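Local coordinates for protein threonine--tRNA ligase catalytic subunit (Aeropyrum pernix, PDB 3A32) that probably charges tRNA(Thr) with threonine in two steps, first activating the amino acid with ATP, and probably lacks the means to hydrolyse mischarged seryl-tRNA(Thr), at residues A[10-15]-A[394-399]; A[16-21]-A[42-47]. All blocks are in the same frame, centred on the assembly; numbering follows the deposited sequence.

Contact 1. Residues A[10-15]-A[394-399]; sequences IDYAYE and TAKPAV. With SO4 (sulfate ion), chain B.
The ring of Tyr-12 presents its edge to the ammonium end of Lys-396, CE1 lying 4.1 Å from NZ near the ring plane. The meeting joins the N-terminal helix 9-15, in the catalytic region of this class II synthetase, to the loop between helix 384-393 and strand 399-403 in the anticodon-binding domain. No direct hydrogen bond crosses; a water and a sulfate, probably from the crystallisation liquor, do the joining. Lysine suits the loop because its reach and several N-H groups let NZ serve Glu-392 O and the water; its extended chain bends at the last torsion (chi4 70°), and in this crystal NZ also bonds sulfate O4 at 2.8 Å. Tyr-12 OH donates to sulfate O2 at 3.2 Å, and Lys-7 binds the same anion. With an alanine at Tyr-12 the ring edge beside Lys-396 NZ would be gone, which is likely to open a gap there and cost the sulfate one donor. Glu-15 lays CB against Thr-394 O, while its carboxylate has its salt bridge with Lys-7 and only faces Lys-396 across a water. That water lies 2.8 Å from both Glu-15 OE1 and Thr-394 O and accepts a hydrogen bond from Lys-396 NZ at 2.6 Å.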
loop_
_atom_site.group_PDB
_atom_site.type_symbol
_atom_site.label_atom_id
_atom_site.label_comp_id
_atom_site.label_asym_id
_atom_site.label_seq_id
_atom_site.Cartn_x
_atom_site.Cartn_y
_atom_site.Cartn_z
ATOM N N ILE A 10 -4.796 -22.316 -7.681
ATOM C CA ILE A 10 -4.851 -21.740 -9.067
ATOM C C ILE A 10 -6.302 -21.621 -9.544
ATOM O O ILE A 10 -6.651 -20.666 -10.248
ATOM C CB ILE A 10 -3.986 -22.594 -10.094
ATOM C CG1 ILE A 10 -2.490 -22.372 -9.868
ATOM C CG2 ILE A 10 -4.275 -22.241 -11.562
ATOM C CD1 ILE A 10 -1.601 -23.607 -10.328
ATOM N N ASP A 11 -7.120 -22.598 -9.164
ATOM C CA ASP A 11 -8.555 -22.637 -9.453
ATOM C C ASP A 11 -9.342 -21.637 -8.594
ATOM O O ASP A 11 -10.136 -20.859 -9.108
ATOM C CB ASP A 11 -9.094 -24.062 -9.178
ATOM C CG ASP A 11 -8.491 -25.100 -10.130
ATOM O OD1 ASP A 11 -8.468 -24.822 -11.346
ATOM O OD2 ASP A 11 -8.054 -26.163 -9.673
ATOM N N TYR A 12 -9.142 -21.695 -7.285
ATOM C CA TYR A 12 -9.742 -20.715 -6.379
ATOM C C TYR A 12 -9.342 -19.287 -6.712
ATOM O O TYR A 12 -10.218 -18.428 -6.780
ATOM C CB TYR A 12 -9.356 -21.021 -4.929
ATOM C CG TYR A 12 -9.941 -22.303 -4.420
ATOM C CD1 TYR A 12 -11.335 -22.483 -4.349
ATOM C CD2 TYR A 12 -9.123 -23.351 -4.062
ATOM C CE1 TYR A 12 -11.875 -23.643 -3.888
ATOM C CE2 TYR A 12 -9.664 -24.569 -3.617
ATOM C CZ TYR A 12 -11.035 -24.682 -3.517
ATOM O OH TYR A 12 -11.558 -25.836 -3.038
ATOM N N ALA A 13 -8.041 -19.033 -6.936
ATOM C CA ALA A 13 -7.609 -17.660 -7.202
ATOM C C ALA A 13 -8.321 -17.101 -8.448
ATOM O O ALA A 13 -8.613 -15.923 -8.502
ATOM C CB ALA A 13 -6.062 -17.563 -7.351
ATOM N N TYR A 14 -8.537 -17.946 -9.453
ATOM C CA TYR A 14 -9.165 -17.574 -10.723
ATOM C C TYR A 14 -10.672 -17.376 -10.511
ATOM O O TYR A 14 -11.253 -16.363 -10.964
ATOM C CB TYR A 14 -8.887 -18.668 -11.781
ATOM C CG TYR A 14 -9.826 -18.652 -12.977
ATOM C CD1 TYR A 14 -9.662 -17.734 -14.003
ATOM C CD2 TYR A 14 -10.905 -19.538 -13.051
ATOM C CE1 TYR A 14 -10.537 -17.688 -15.097
ATOM C CE2 TYR A 14 -11.823 -19.505 -14.139
ATOM C CZ TYR A 14 -11.609 -18.571 -15.170
ATOM O OH TYR A 14 -12.474 -18.524 -16.258
ATOM N N GLU A 15 -11.307 -18.343 -9.816
ATOM C CA GLU A 15 -12.753 -18.275 -9.550
ATOM C C GLU A 15 -13.158 -17.082 -8.670
ATOM O O GLU A 15 -14.209 -16.464 -8.889
ATOM C CB GLU A 15 -13.253 -19.587 -8.957
ATOM C CG GLU A 15 -13.054 -20.857 -9.857
ATOM C CD GLU A 15 -13.402 -22.175 -9.117
ATOM O OE1 GLU A 15 -13.532 -22.201 -7.847
ATOM O OE2 GLU A 15 -13.581 -23.197 -9.819
ATOM N N THR A 394 -18.010 -20.699 -6.870
ATOM C CA THR A 394 -17.237 -19.729 -7.642
ATOM C C THR A 394 -16.834 -18.499 -6.832
ATOM O O THR A 394 -15.681 -18.393 -6.451
ATOM C CB THR A 394 -17.993 -19.360 -8.925
ATOM O OG1 THR A 394 -17.878 -20.493 -9.813
ATOM C CG2 THR A 394 -17.365 -18.188 -9.623
ATOM N N ALA A 395 -17.787 -17.629 -6.526
ATOM C CA ALA A 395 -17.530 -16.347 -5.915
ATOM C C ALA A 395 -17.347 -16.389 -4.384
ATOM O O ALA A 395 -16.603 -15.544 -3.828
ATOM C CB ALA A 395 -18.616 -15.390 -6.276
ATOM N N LYS A 396 -18.011 -17.360 -3.718
ATOM C CA LYS A 396 -17.862 -17.576 -2.272
ATOM C C LYS A 396 -17.891 -16.268 -1.459
ATOM O O LYS A 396 -16.887 -15.936 -0.778
ATOM C CB LYS A 396 -16.584 -18.357 -1.970
ATOM C CG LYS A 396 -16.612 -19.788 -2.452
ATOM C CD LYS A 396 -15.281 -20.492 -2.303
ATOM C CE LYS A 396 -15.463 -21.958 -2.650
ATOM N NZ LYS A 396 -15.712 -22.208 -4.103
ATOM N N PRO A 397 -19.026 -15.503 -1.543
ATOM C CA PRO A 397 -19.090 -14.206 -0.864
ATOM C C PRO A 397 -18.971 -14.423 0.625
ATOM O O PRO A 397 -19.396 -15.459 1.112
ATOM C CB PRO A 397 -20.499 -13.691 -1.222
ATOM C CG PRO A 397 -20.864 -14.440 -2.506
ATOM C CD PRO A 397 -20.296 -15.818 -2.224
ATOM N N ALA A 398 -18.385 -13.488 1.358
ATOM C CA ALA A 398 -18.286 -13.640 2.817
ATOM C C ALA A 398 -19.681 -13.788 3.451
ATOM O O ALA A 398 -19.897 -14.678 4.258
ATOM C CB ALA A 398 -17.489 -12.452 3.463
ATOM N N VAL A 399 -20.636 -12.946 3.056
ATOM C CA VAL A 399 -21.994 -12.959 3.642
ATOM C C VAL A 399 -23.009 -12.961 2.502
ATOM O O VAL A 399 -22.876 -12.134 1.624
ATOM C CB VAL A 399 -22.213 -11.708 4.574
ATOM C CG1 VAL A 399 -23.622 -11.705 5.226
ATOM C CG2 VAL A 399 -21.119 -11.623 5.725
HETATM S S SO4 B . -15.920 -25.863 -4.004
HETATM O O1 SO4 B . -17.197 -25.489 -3.371
HETATM O O2 SO4 B . -14.736 -26.083 -3.170
HETATM O O3 SO4 B . -16.231 -27.155 -4.578
HETATM O O4 SO4 B . -15.594 -24.841 -4.999
HETATM O O HOH W 1 -14.229 -20.681 -5.647
#

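Contact 2. Residues A[16-21]-A[42-47]; sequences LDITVK and PLFSLG
Leu-43 lies alongside Val-20, its CG 3.9 Å from Val-20 CG2, two branched aliphatics suited to a buried seam where Val-20 also packs on Leu-118 of the second subunit. The carbonyl oxygen of Leu-43 takes the amide of Val-20 almost head-on (C=O...N 173°), and a water links Leu-43 N to Val-20 O. Phe-44 follows, paired with Thr-19 in a single antiparallel bridge of the non-hydrogen-bonded kind. The Thr-19 methyl CG2 sits over one face of the Phe-44 ring, 4.0 Å from its centroid, as a CH-pi contact, while Ile-18 CG2 touches Phe-44 CE1 at 3.6 Å. Ser-45 closes the bridge with its amide, Ser-45 N lying 2.9 Å from Ile-18 O. With OG opposite the backbone N (chi1 175°), the Ser-45 hydroxyl reaches Asp-17, where it donates to OD1 at 2.6 Å from above the carboxylate plane (37° out of it). Leu-46 lays CB against Asp-17 OD2. Gly-47, just before helix 48-65, comes so near the end of helix 9-15 that a CB would collide with the carbonyl oxygens of Leu-16 and Asp-17; Gly-47 N makes a weak hydrogen bond to Asp-17 OD2 at 3.4 Å. Asp-17 itself, at positive phi, ends helix 9-15 in a Schellman motif. Its buried carboxylate thus has a serine hydroxyl and a weak amide donor, but Glu-122 of the second subunit brings a like charge close and Lys-125 there offers only a long, weak ion pair, so the proximity may raise the proton affinity of one of the two acids.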
loop_
_atom_site.group_PDB
_atom_site.type_symbol
_atom_site.label_atom_id
_atom_site.label_comp_id
_atom_site.label_asym_id
_atom_site.label_seq_id
_atom_site.Cartn_x
_atom_site.Cartn_y
_atom_site.Cartn_z
ATOM N N LEU A 16 -12.321 -16.745 -7.686
ATOM C CA LEU A 16 -12.567 -15.592 -6.827
ATOM C C LEU A 16 -12.124 -14.296 -7.507
ATOM O O LEU A 16 -12.265 -13.190 -6.915
ATOM C CB LEU A 16 -11.770 -15.727 -5.526
ATOM C CG LEU A 16 -12.188 -16.875 -4.602
ATOM C CD1 LEU A 16 -11.117 -17.148 -3.582
ATOM C CD2 LEU A 16 -13.565 -16.543 -3.958
ATOM N N ASP A 17 -11.550 -14.441 -8.707
ATOM C CA ASP A 17 -10.926 -13.325 -9.450
ATOM C C ASP A 17 -9.803 -12.625 -8.628
ATOM O O ASP A 17 -9.579 -11.429 -8.734
ATOM C CB ASP A 17 -12.005 -12.351 -9.964
ATOM C CG ASP A 17 -11.462 -11.332 -11.027
ATOM O OD1 ASP A 17 -10.627 -11.692 -11.895
ATOM O OD2 ASP A 17 -11.899 -10.153 -10.996
ATOM N N ILE A 18 -9.079 -13.386 -7.814
ATOM C CA ILE A 18 -7.894 -12.868 -7.143
ATOM C C ILE A 18 -6.788 -12.712 -8.187
ATOM O O ILE A 18 -6.034 -11.720 -8.181
ATOM C CB ILE A 18 -7.482 -13.802 -5.966
ATOM C CG1 ILE A 18 -8.577 -13.813 -4.880
ATOM C CG2 ILE A 18 -6.099 -13.402 -5.399
ATOM C CD1 ILE A 18 -8.271 -14.723 -3.664
ATOM N N THR A 19 -6.693 -13.678 -9.107
ATOM C CA THR A 19 -5.686 -13.586 -10.201
ATOM C C THR A 19 -6.259 -13.869 -11.556
ATOM O O THR A 19 -7.363 -14.421 -11.687
ATOM C CB THR A 19 -4.461 -14.554 -10.020
ATOM O OG1 THR A 19 -4.937 -15.886 -9.794
ATOM C CG2 THR A 19 -3.623 -14.143 -8.822
ATOM N N VAL A 20 -5.507 -13.443 -12.567
ATOM C CA VAL A 20 -5.683 -13.898 -13.936
ATOM C C VAL A 20 -4.964 -15.242 -14.127
ATOM O O VAL A 20 -3.820 -15.396 -13.734
ATOM C CB VAL A 20 -5.141 -12.832 -14.959
ATOM C CG1 VAL A 20 -5.339 -13.353 -16.423
ATOM C CG2 VAL A 20 -5.838 -11.475 -14.772
ATOM N N LYS A 21 -5.631 -16.212 -14.735
ATOM C CA LYS A 21 -5.038 -17.517 -15.010
ATOM C C LYS A 21 -4.038 -17.390 -16.180
ATOM O O LYS A 21 -4.366 -16.865 -17.241
ATOM C CB LYS A 21 -6.152 -18.527 -15.327
ATOM C CG LYS A 21 -5.915 -19.933 -14.778
ATOM C CD LYS A 21 -7.209 -20.725 -14.588
ATOM C CE LYS A 21 -7.647 -21.359 -15.902
ATOM N NZ LYS A 21 -8.789 -22.368 -15.786
ATOM N N PRO A 42 2.652 -13.392 -11.252
ATOM C CA PRO A 42 1.217 -13.397 -10.918
ATOM C C PRO A 42 0.548 -12.065 -11.241
ATOM O O PRO A 42 0.998 -10.994 -10.831
ATOM C CB PRO A 42 1.185 -13.684 -9.393
ATOM C CG PRO A 42 2.441 -14.410 -9.124
ATOM C CD PRO A 42 3.492 -13.783 -10.096
ATOM N N LEU A 43 -0.537 -12.139 -11.970
ATOM C CA LEU A 43 -1.236 -10.899 -12.291
ATOM C C LEU A 43 -2.492 -10.865 -11.456
ATOM O O LEU A 43 -3.421 -11.627 -11.691
ATOM C CB LEU A 43 -1.495 -10.784 -13.817
ATOM C CG LEU A 43 -2.372 -9.681 -14.407
ATOM C CD1 LEU A 43 -1.906 -8.267 -14.002
ATOM C CD2 LEU A 43 -2.457 -9.867 -15.990
ATOM N N PHE A 44 -2.482 -10.034 -10.436
ATOM C CA PHE A 44 -3.650 -9.852 -9.587
ATOM C C PHE A 44 -4.729 -9.088 -10.306
ATOM O O PHE A 44 -4.461 -8.108 -11.010
ATOM C CB PHE A 44 -3.265 -9.248 -8.227
ATOM C CG PHE A 44 -2.634 -10.243 -7.331
ATOM C CD1 PHE A 44 -3.408 -11.009 -6.487
ATOM C CD2 PHE A 44 -1.267 -10.514 -7.430
ATOM C CE1 PHE A 44 -2.808 -11.977 -5.675
ATOM C CE2 PHE A 44 -0.674 -11.460 -6.648
ATOM C CZ PHE A 44 -1.444 -12.206 -5.766
ATOM N N SER A 45 -5.960 -9.570 -10.153
ATOM C CA SER A 45 -7.062 -9.052 -10.942
ATOM C C SER A 45 -7.962 -8.112 -10.068
ATOM O O SER A 45 -7.504 -7.536 -9.059
ATOM C CB SER A 45 -7.792 -10.245 -11.577
ATOM O OG SER A 45 -8.933 -9.807 -12.262
ATOM N N LEU A 46 -9.231 -7.948 -10.445
ATOM C CA LEU A 46 -10.110 -6.984 -9.768
ATOM C C LEU A 46 -10.454 -7.437 -8.345
ATOM O O LEU A 46 -10.423 -6.627 -7.430
ATOM C CB LEU A 46 -11.403 -6.746 -10.596
ATOM C CG LEU A 46 -11.362 -5.572 -11.606
ATOM C CD1 LEU A 46 -10.096 -5.541 -12.447
ATOM C CD2 LEU A 46 -12.630 -5.511 -12.506
ATOM N N GLY A 47 -10.784 -8.720 -8.163
ATOM C CA GLY A 47 -11.011 -9.272 -6.843
ATOM C C GLY A 47 -9.779 -9.266 -5.980
ATOM O O GLY A 47 -9.870 -9.092 -4.744
HETATM O O HOH W 2 -1.336 -14.712 -13.115
#

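Both contacts start from the same N-terminal stretch, 10-15 as a helix and 16-21 as the loop that leaves it, and their centres lie about 10 Å apart. Contact 1 is the partly buried one, reaching a loop of the anticodon-binding domain from far along the sequence through charged ends, water and sulfate. Contact 2 is wholly buried and nested inside that long loop; it links segments 21 residues apart by backbone bonds, apolar packing and one buried carboxylate-hydroxyl bond. The second subunit reaches both, seven residues of contact 2 but just Tyr-14 of contact 1. They meet directly: Ala-13 O probably accepts a hydrogen bond from Thr-19 N, and Leu-16 CD2 packs on Ala-395 O.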